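Local coordinates for aminoglycoside N(6')-acetyltransferase type 1 (Salmonella choleraesuis, PDB 2VBQ), which transfers an acetyl group from acetyl-CoA to the 6'-amino group of aminoglycoside antibiotics, conferring resistance to them, and works as a homodimer, at residues 23-28 with 62-67; 78-83 with 118-123; 96-101 with 132-137. All blocks are in the same frame, centred on the assembly; numbering follows the deposited sequence.

Contact 1: 23-28 with 62-67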
loop_
_atom_site.group_PDB
_atom_site.type_symbol
_atom_site.label_atom_id
_atom_site.label_comp_id
_atom_site.label_asym_id
_atom_site.label_seq_id
_atom_site.Cartn_x
_atom_site.Cartn_y
_atom_site.Cartn_z
ATOM N N ILE A 23 -20.896 11.833 -12.404
ATOM C CA ILE A 23 -20.184 10.816 -11.650
ATOM C C ILE A 23 -21.069 10.350 -10.489
ATOM O O ILE A 23 -21.379 11.108 -9.571
ATOM C CB ILE A 23 -18.814 11.312 -11.119
ATOM C CG1 ILE A 23 -18.008 12.020 -12.231
ATOM C CG2 ILE A 23 -18.037 10.157 -10.427
ATOM C CD1 ILE A 23 -17.666 11.130 -13.439
ATOM N N ARG A 24 -21.484 9.093 -10.543
ATOM C CA ARG A 24 -22.363 8.547 -9.524
ATOM C C ARG A 24 -21.538 7.579 -8.627
ATOM O O ARG A 24 -20.844 6.697 -9.127
ATOM C CB ARG A 24 -23.568 7.848 -10.188
ATOM C CG ARG A 24 -24.335 8.716 -11.243
ATOM C CD ARG A 24 -25.266 9.765 -10.569
ATOM N NE ARG A 24 -26.140 10.559 -11.467
ATOM C CZ ARG A 24 -26.643 10.158 -12.641
ATOM N NH1 ARG A 24 -26.384 8.947 -13.134
ATOM N NH2 ARG A 24 -27.416 10.982 -13.333
ATOM N N GLN A 25 -21.576 7.783 -7.304
ATOM C CA GLN A 25 -21.069 6.769 -6.399
ATOM C C GLN A 25 -21.918 5.535 -6.601
ATOM O O GLN A 25 -23.155 5.614 -6.687
ATOM C CB GLN A 25 -21.103 7.214 -4.925
ATOM C CG GLN A 25 -20.331 6.245 -3.981
ATOM C CD GLN A 25 -20.234 6.784 -2.575
ATOM O OE1 GLN A 25 -20.254 7.988 -2.376
ATOM N NE2 GLN A 25 -20.128 5.900 -1.599
ATOM N N MET A 26 -21.251 4.399 -6.710
ATOM C CA MET A 26 -21.930 3.168 -7.046
ATOM C C MET A 26 -22.797 2.648 -5.917
ATOM O O MET A 26 -22.344 2.491 -4.775
ATOM C CB MET A 26 -20.944 2.080 -7.404
ATOM C CG MET A 26 -21.662 0.753 -7.560
ATOM S SD MET A 26 -20.545 -0.517 -7.997
ATOM C CE MET A 26 -19.764 -0.967 -6.411
ATOM N N ASN A 27 -24.042 2.362 -6.261
ATOM C CA ASN A 27 -24.963 1.726 -5.343
ATOM C C ASN A 27 -25.487 0.475 -6.059
ATOM O O ASN A 27 -25.033 0.143 -7.174
ATOM C CB ASN A 27 -26.053 2.728 -4.888
ATOM C CG ASN A 27 -26.872 3.309 -6.043
ATOM O OD1 ASN A 27 -27.042 2.674 -7.084
ATOM N ND2 ASN A 27 -27.406 4.516 -5.850
ATOM N N LYS A 28 -26.408 -0.237 -5.416
ATOM C CA LYS A 28 -27.037 -1.408 -6.002
ATOM C C LYS A 28 -27.481 -1.186 -7.462
ATOM O O LYS A 28 -27.332 -2.074 -8.311
ATOM C CB LYS A 28 -28.248 -1.816 -5.143
ATOM C CG LYS A 28 -28.658 -3.276 -5.298
ATOM C CD LYS A 28 -27.699 -4.195 -4.542
ATOM C CE LYS A 28 -28.051 -5.664 -4.741
ATOM N NZ LYS A 28 -29.384 -6.039 -4.173
ATOM N N HIS A 62 -14.897 1.948 4.016
ATOM C CA HIS A 62 -13.547 2.281 3.511
ATOM C C HIS A 62 -13.317 1.956 2.019
ATOM O O HIS A 62 -12.173 1.970 1.556
ATOM C CB HIS A 62 -12.420 1.662 4.387
ATOM C CG HIS A 62 -12.289 2.318 5.730
ATOM N ND1 HIS A 62 -13.291 2.256 6.674
ATOM C CD2 HIS A 62 -11.316 3.100 6.268
ATOM C CE1 HIS A 62 -12.934 2.940 7.747
ATOM N NE2 HIS A 62 -11.746 3.471 7.522
ATOM N N LEU A 63 -14.406 1.608 1.327
ATOM C CA LEU A 63 -14.403 1.365 -0.114
ATOM C C LEU A 63 -15.530 2.159 -0.719
ATOM O O LEU A 63 -16.606 2.213 -0.145
ATOM C CB LEU A 63 -14.588 -0.133 -0.435
ATOM C CG LEU A 63 -13.477 -1.081 -0.008
ATOM C CD1 LEU A 63 -13.869 -2.550 -0.259
ATOM C CD2 LEU A 63 -12.196 -0.695 -0.742
ATOM N N ALA A 64 -15.268 2.781 -1.873
ATOM C CA ALA A 64 -16.294 3.398 -2.713
ATOM C C ALA A 64 -15.831 3.365 -4.156
ATOM O O ALA A 64 -14.633 3.472 -4.441
ATOM C CB ALA A 64 -16.601 4.876 -2.296
ATOM N N SER A 65 -16.792 3.174 -5.055
ATOM C CA SER A 65 -16.546 3.192 -6.489
ATOM C C SER A 65 -17.463 4.214 -7.125
ATOM O O SER A 65 -18.492 4.556 -6.564
ATOM C CB SER A 65 -16.767 1.800 -7.104
ATOM O OG SER A 65 -15.766 0.934 -6.596
ATOM N N PHE A 66 -17.043 4.719 -8.285
ATOM C CA PHE A 66 -17.672 5.861 -8.937
ATOM C C PHE A 66 -17.814 5.526 -10.433
ATOM O O PHE A 66 -16.851 5.033 -11.041
ATOM C CB PHE A 66 -16.828 7.129 -8.715
ATOM C CG PHE A 66 -16.672 7.481 -7.233
ATOM C CD1 PHE A 66 -15.645 6.919 -6.473
ATOM C CD2 PHE A 66 -17.619 8.291 -6.603
ATOM C CE1 PHE A 66 -15.530 7.194 -5.074
ATOM C CE2 PHE A 66 -17.526 8.566 -5.212
ATOM C CZ PHE A 66 -16.484 8.007 -4.456
ATOM N N ILE A 67 -18.995 5.817 -10.987
ATOM C CA ILE A 67 -19.347 5.490 -12.373
ATOM C C ILE A 67 -19.645 6.759 -13.166
ATOM O O ILE A 67 -20.526 7.528 -12.790
ATOM C CB ILE A 67 -20.644 4.603 -12.429
ATOM C CG1 ILE A 67 -20.644 3.505 -11.335
ATOM C CG2 ILE A 67 -20.909 4.092 -13.851
ATOM C CD1 ILE A 67 -19.582 2.450 -11.455
HETATM O O HOH W 1 -19.531 2.801 -3.731
#

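Contact 2: 78-83 with 118-123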
loop_
_atom_site.group_PDB
_atom_site.type_symbol
_atom_site.label_atom_id
_atom_site.label_comp_id
_atom_site.label_asym_id
_atom_site.label_seq_id
_atom_site.Cartn_x
_atom_site.Cartn_y
_atom_site.Cartn_z
ATOM N N ALA A 78 -14.054 4.400 -11.501
ATOM C CA ALA A 78 -12.917 4.358 -10.622
ATOM C C ALA A 78 -13.270 3.615 -9.335
ATOM O O ALA A 78 -14.360 3.793 -8.775
ATOM C CB ALA A 78 -12.414 5.800 -10.312
ATOM N N ASP A 79 -12.330 2.791 -8.870
ATOM C CA ASP A 79 -12.441 2.177 -7.549
ATOM C C ASP A 79 -11.540 2.957 -6.604
ATOM O O ASP A 79 -10.411 3.267 -6.967
ATOM C CB ASP A 79 -11.976 0.707 -7.587
ATOM C CG ASP A 79 -12.933 -0.204 -8.354
ATOM O OD1 ASP A 79 -14.097 0.157 -8.558
ATOM O OD2 ASP A 79 -12.517 -1.314 -8.737
ATOM N N ALA A 80 -12.020 3.233 -5.385
ATOM C CA ALA A 80 -11.224 3.963 -4.386
ATOM C C ALA A 80 -11.320 3.283 -3.015
ATOM O O ALA A 80 -12.262 2.539 -2.746
ATOM C CB ALA A 80 -11.659 5.411 -4.310
ATOM N N SER A 81 -10.315 3.501 -2.181
ATOM C CA SER A 81 -10.352 3.044 -0.808
ATOM C C SER A 81 -9.856 4.142 0.118
ATOM O O SER A 81 -9.197 5.091 -0.320
ATOM C CB SER A 81 -9.431 1.828 -0.642
ATOM O OG SER A 81 -8.074 2.214 -0.880
ATOM N N ILE A 82 -10.155 3.976 1.407
ATOM C CA ILE A 82 -9.494 4.727 2.469
ATOM C C ILE A 82 -8.552 3.738 3.154
ATOM O O ILE A 82 -8.994 2.762 3.802
ATOM C CB ILE A 82 -10.485 5.246 3.515
ATOM C CG1 ILE A 82 -11.626 6.044 2.850
ATOM C CG2 ILE A 82 -9.699 6.051 4.623
ATOM C CD1 ILE A 82 -11.198 7.284 2.099
ATOM N N ARG A 83 -7.264 3.991 3.008
ATOM C CA ARG A 83 -6.258 3.064 3.475
ATOM C C ARG A 83 -5.679 3.553 4.800
ATOM O O ARG A 83 -5.261 4.698 4.901
ATOM C CB ARG A 83 -5.119 2.910 2.449
ATOM C CG ARG A 83 -5.479 2.081 1.214
ATOM C CD ARG A 83 -4.175 1.682 0.541
ATOM N NE ARG A 83 -4.293 1.064 -0.778
ATOM C CZ ARG A 83 -3.237 0.761 -1.546
ATOM N NH1 ARG A 83 -2.002 1.009 -1.114
ATOM N NH2 ARG A 83 -3.404 0.208 -2.739
ATOM N N ALA A 118 -11.688 13.602 -9.346
ATOM C CA ALA A 118 -12.284 14.670 -8.537
ATOM C C ALA A 118 -13.316 14.135 -7.534
ATOM O O ALA A 118 -13.362 14.595 -6.375
ATOM C CB ALA A 118 -12.886 15.733 -9.424
ATOM N N ALA A 119 -14.130 13.165 -7.972
ATOM C CA ALA A 119 -15.100 12.494 -7.106
ATOM C C ALA A 119 -14.414 11.659 -6.009
ATOM O O ALA A 119 -14.855 11.690 -4.849
ATOM C CB ALA A 119 -16.057 11.607 -7.935
ATOM N N VAL A 120 -13.381 10.890 -6.378
ATOM C CA VAL A 120 -12.570 10.135 -5.387
ATOM C C VAL A 120 -11.982 11.090 -4.332
ATOM O O VAL A 120 -12.058 10.816 -3.129
ATOM C CB VAL A 120 -11.392 9.340 -6.060
ATOM C CG1 VAL A 120 -10.369 8.833 -4.995
ATOM C CG2 VAL A 120 -11.914 8.192 -6.931
ATOM N N GLN A 121 -11.353 12.172 -4.801
ATOM C CA GLN A 121 -10.811 13.229 -3.919
ATOM C C GLN A 121 -11.838 13.815 -2.954
ATOM O O GLN A 121 -11.561 13.948 -1.744
ATOM C CB GLN A 121 -10.147 14.356 -4.732
ATOM C CG GLN A 121 -9.362 15.347 -3.844
ATOM C CD GLN A 121 -8.674 16.440 -4.635
ATOM O OE1 GLN A 121 -8.137 16.204 -5.716
ATOM N NE2 GLN A 121 -8.691 17.651 -4.095
ATOM N N ARG A 122 -13.008 14.165 -3.488
ATOM C CA ARG A 122 -14.150 14.692 -2.720
ATOM C C ARG A 122 -14.556 13.689 -1.618
ATOM O O ARG A 122 -14.662 14.037 -0.439
ATOM C CB ARG A 122 -15.320 14.970 -3.689
ATOM C CG ARG A 122 -16.583 15.659 -3.117
ATOM C CD ARG A 122 -17.689 15.783 -4.205
ATOM N NE ARG A 122 -17.100 16.299 -5.454
ATOM C CZ ARG A 122 -17.223 15.783 -6.684
ATOM N NH1 ARG A 122 -17.985 14.711 -6.925
ATOM N NH2 ARG A 122 -16.578 16.365 -7.692
ATOM N N TRP A 123 -14.744 12.428 -2.010
ATOM C CA TRP A 123 -15.035 11.359 -1.069
ATOM C C TRP A 123 -13.950 11.244 0.045
ATOM O O TRP A 123 -14.267 11.204 1.259
ATOM C CB TRP A 123 -15.218 10.025 -1.833
ATOM C CG TRP A 123 -15.523 8.849 -0.959
ATOM C CD1 TRP A 123 -16.668 8.641 -0.226
ATOM C CD2 TRP A 123 -14.689 7.710 -0.738
ATOM N NE1 TRP A 123 -16.582 7.449 0.439
ATOM C CE2 TRP A 123 -15.375 6.859 0.149
ATOM C CE3 TRP A 123 -13.418 7.331 -1.192
ATOM C CZ2 TRP A 123 -14.832 5.647 0.601
ATOM C CZ3 TRP A 123 -12.882 6.124 -0.760
ATOM C CH2 TRP A 123 -13.600 5.283 0.130
#

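Contact 3: 96-101 with 132-137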
loop_
_atom_site.group_PDB
_atom_site.type_symbol
_atom_site.label_atom_id
_atom_site.label_comp_id
_atom_site.label_asym_id
_atom_site.label_seq_id
_atom_site.Cartn_x
_atom_site.Cartn_y
_atom_site.Cartn_z
ATOM N N VAL A 96 -6.657 8.429 1.005
ATOM C CA VAL A 96 -7.588 8.037 -0.081
ATOM C C VAL A 96 -6.820 7.513 -1.296
ATOM O O VAL A 96 -5.930 8.193 -1.845
ATOM C CB VAL A 96 -8.674 9.147 -0.455
ATOM C CG1 VAL A 96 -8.053 10.417 -1.031
ATOM C CG2 VAL A 96 -9.756 8.547 -1.387
ATOM N N PHE A 97 -7.103 6.262 -1.662
ATOM C CA PHE A 97 -6.268 5.588 -2.632
ATOM C C PHE A 97 -7.047 5.234 -3.899
ATOM O O PHE A 97 -8.151 4.675 -3.825
ATOM C CB PHE A 97 -5.580 4.311 -2.056
ATOM C CG PHE A 97 -4.363 3.903 -2.857
ATOM C CD1 PHE A 97 -4.491 3.145 -4.028
ATOM C CD2 PHE A 97 -3.097 4.360 -2.490
ATOM C CE1 PHE A 97 -3.368 2.817 -4.800
ATOM C CE2 PHE A 97 -1.979 4.034 -3.260
ATOM C CZ PHE A 97 -2.124 3.251 -4.407
ATOM N N LEU A 98 -6.484 5.609 -5.051
ATOM C CA LEU A 98 -7.070 5.261 -6.356
ATOM C C LEU A 98 -6.711 3.797 -6.687
ATOM O O LEU A 98 -5.594 3.507 -7.120
ATOM C CB LEU A 98 -6.600 6.249 -7.449
ATOM C CG LEU A 98 -7.254 6.139 -8.851
ATOM C CD1 LEU A 98 -8.754 6.495 -8.789
ATOM C CD2 LEU A 98 -6.556 7.005 -9.885
ATOM N N GLU A 99 -7.669 2.885 -6.477
ATOM C CA GLU A 99 -7.421 1.448 -6.601
ATOM C C GLU A 99 -7.533 0.951 -8.051
ATOM O O GLU A 99 -6.908 -0.041 -8.424
ATOM C CB GLU A 99 -8.357 0.635 -5.672
ATOM C CG GLU A 99 -8.210 0.931 -4.144
ATOM C CD GLU A 99 -6.903 0.397 -3.506
ATOM O OE1 GLU A 99 -6.025 -0.143 -4.216
ATOM O OE2 GLU A 99 -6.744 0.545 -2.275
ATOM N N GLY A 100 -8.296 1.675 -8.869
ATOM C CA GLY A 100 -8.461 1.327 -10.298
ATOM C C GLY A 100 -9.166 2.448 -11.036
ATOM O O GLY A 100 -10.026 3.109 -10.468
ATOM N N ILE A 101 -8.811 2.660 -12.298
ATOM C CA ILE A 101 -9.491 3.640 -13.119
ATOM C C ILE A 101 -9.442 3.197 -14.588
ATOM O O ILE A 101 -8.399 2.727 -15.085
ATOM C CB ILE A 101 -8.944 5.087 -12.907
ATOM C CG1 ILE A 101 -9.899 6.123 -13.512
ATOM C CG2 ILE A 101 -7.484 5.213 -13.445
ATOM C CD1 ILE A 101 -9.790 7.510 -12.942
ATOM N N MET A 132 -4.156 12.033 -1.206
ATOM C CA MET A 132 -4.633 11.047 -2.158
ATOM C C MET A 132 -3.426 10.426 -2.831
ATOM O O MET A 132 -2.462 11.126 -3.178
ATOM C CB MET A 132 -5.574 11.695 -3.188
ATOM C CG MET A 132 -6.010 10.775 -4.362
ATOM S SD MET A 132 -7.456 11.401 -5.246
ATOM C CE MET A 132 -6.781 12.958 -5.836
ATOM N N ALA A 133 -3.465 9.110 -3.000
ATOM C CA ALA A 133 -2.386 8.400 -3.668
ATOM C C ALA A 133 -2.889 7.390 -4.695
ATOM O O ALA A 133 -4.101 7.058 -4.749
ATOM C CB ALA A 133 -1.463 7.729 -2.649
ATOM N N SER A 134 -1.936 6.904 -5.496
ATOM C CA SER A 134 -2.176 5.980 -6.598
ATOM C C SER A 134 -0.833 5.360 -6.983
ATOM O O SER A 134 0.211 5.829 -6.543
ATOM C CB SER A 134 -2.787 6.730 -7.778
ATOM O OG SER A 134 -3.156 5.839 -8.822
ATOM N N ASP A 135 -0.855 4.276 -7.742
ATOM C CA ASP A 135 0.373 3.751 -8.295
ATOM C C ASP A 135 0.073 3.277 -9.705
ATOM O O ASP A 135 -1.082 3.060 -10.076
ATOM C CB ASP A 135 0.987 2.629 -7.425
ATOM C CG ASP A 135 0.289 1.287 -7.600
ATOM O OD1 ASP A 135 0.251 0.751 -8.734
ATOM O OD2 ASP A 135 -0.200 0.734 -6.593
ATOM N N THR A 136 1.119 3.120 -10.492
ATOM C CA THR A 136 0.943 2.622 -11.839
ATOM C C THR A 136 2.232 1.941 -12.257
ATOM O O THR A 136 3.286 2.162 -11.657
ATOM C CB THR A 136 0.546 3.755 -12.847
ATOM O OG1 THR A 136 -0.154 3.169 -13.947
ATOM C CG2 THR A 136 1.801 4.552 -13.363
ATOM N N SER A 137 2.133 1.099 -13.271
ATOM C CA SER A 137 3.318 0.460 -13.834
ATOM C C SER A 137 4.280 1.474 -14.498
ATOM O O SER A 137 3.820 2.422 -15.145
ATOM C CB SER A 137 2.905 -0.570 -14.873
ATOM O OG SER A 137 4.086 -1.004 -15.520
HETATM O O HOH W 2 -3.638 1.863 -8.096
#

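Contact 1: 23-28 with 62-67
With chi1 at -170°, Gln25 turns CG away from its own backbone N and, staying extended beyond it, passes slantwise across the ring of Phe66. The two form the non-hydrogen-bonded pair of an antiparallel ladder joining edge strand 21-25 to strand 63-70 in the mixed sheet of the GNAT fold. Gln25 CB lies 3.8 Å from Phe66 CE2, the amide plane turned 53° against the ring, and NE2 goes on to Ala64 CB at 3.7 Å. The side chain of Ile23 crosses that of Phe66 at about a right angle, its CG2 3.7 Å from Phe66 CB; both residues also touch Ala119 of helix 112-126.

Arg24 and Ile67 are the hydrogen-bonded pair: Arg24 N gives to Ile67 O at 2.9 Å, and Ile67 N returns a bond to Arg24 O at 2.8 Å. The pairing runs past the end of strand 21-25, since Met26 N still reaches Ser65 O at 2.8 Å. Met26 CB lies 4.2 Å from Ile67 CG1, and Trp34 of helix 31-41 packs against both side chains. Where the backbones part, a water takes over, accepting a hydrogen bond from Ser65 N at 3.1 Å while also lying beside Met26 O.

Contact 2: 78-83 with 118-123
Ile82 and Trp123 make the tight end of this contact between strand 78-83 and helix 118-123. A chi1 of 180° swings the indole of Trp123 off the helix and brings its six-membered ring down onto the strand. CD1 of Ile82 lies over one face of that ring, 3.9 Å from its centroid and 26° off the normal, a CH-pi contact, while CG1 of Ile82 comes to 3.4 Å from Trp123 CH2. The strand backbone meets the same ring differently, at its edge, with Ser81 C 3.7 Å from Trp123 CZ3. Ala80 CB fits between the two helix side chains, 3.8 Å from Trp123 CZ3 and 3.7 Å from Val120 CG1.

Packing slackens toward Ala78, whose CB is 4.2 Å from Val120 CG2, and no hydrogen bond links the segments anywhere. On the outer side of the helix the exposed Arg122 folds its guanidinium back over Ala118 O and Ala119 CA of its own helix, while Gln121 packs on Cys165 of the second subunit. The other side of the strand is polar: Ser81 OG bonds Glu99, a substrate-binding residue, and Asp79 pairs with Arg38.

The short axes run 9.4 Å apart and only 21° from parallel. Such a nearly aligned helix lying on a sheet through alanine, branched apolar side chains and one indole is the alpha/beta layer of the GNAT fold, and this helix, 112-126, begins within the run Gln109 to Lys114 that binds acetyl-CoA.

Contact 3: 96-101 with 132-137
Ala133 O is held by Leu98 N at 2.8 Å in a nearly straight bond (172° at the hydrogen), and Phe97 CA adds a CA-H...O contact at 3.4 Å. With Ala133 N giving to Val96 O at 2.9 Å, this defines a parallel ladder, the closing pair of the beta-alpha-beta unit made of strand 95-103, helix 112-126 and strand 131-136 in the GNAT fold.

In Phe97 a chi1 of -159° throws the ring across to the next strand, one face toward Ala133 and Ser134. Ala133 O lies over that face, offset toward the rim, and Ser134 CA makes a CH-pi contact 4.0 Å from the ring centroid. Among the residues facing the helix, Val96 CG1 presses against Met132 CB at 3.5 Å.

Beyond the Leu98 N to Ala133 O bond direct backbone pairing stops. Here Glu99 and Gly100 both face Asp79 of strand 73-83, a classic beta bulge, and the bisubstrate analog occupies this region: Glu99 O and Ile101 N bond it from one strand, Asp135 OD1 from the other. Asp135 OD2 takes a bond from Asn88 of the second subunit, whose strand continues the sheet beyond 132-136. A water bridges the widening gap, giving a bond to Leu98 O at 2.7 Å and a weak one to Asp135 O at 3.4 Å.

How the contacts relate
All three contacts belong to one mixed sheet and the helix lying on it. Contact 1 joins the first two strands and closes before contact 2 opens; contacts 2 and 3 interlock, their segments alternating along the chain. Centres of contacts 1 and 2, and of contacts 2 and 3, are 9 Å apart, those of contacts 1 and 3 15 Å, so contact 2 stands between. Ala64 O to Ala80 N (2.8 Å) and Ser81 O to Phe97 N (2.7 Å) continue the sheet across it. Helix 112-126, which supplies one half of contact 2, also packs on residues of contacts 1 and 3. The series thus runs from edge strand 21-25 to the bisubstrate pocket at contact 3, where the sheet enters the second subunit, which contact 2 also touches.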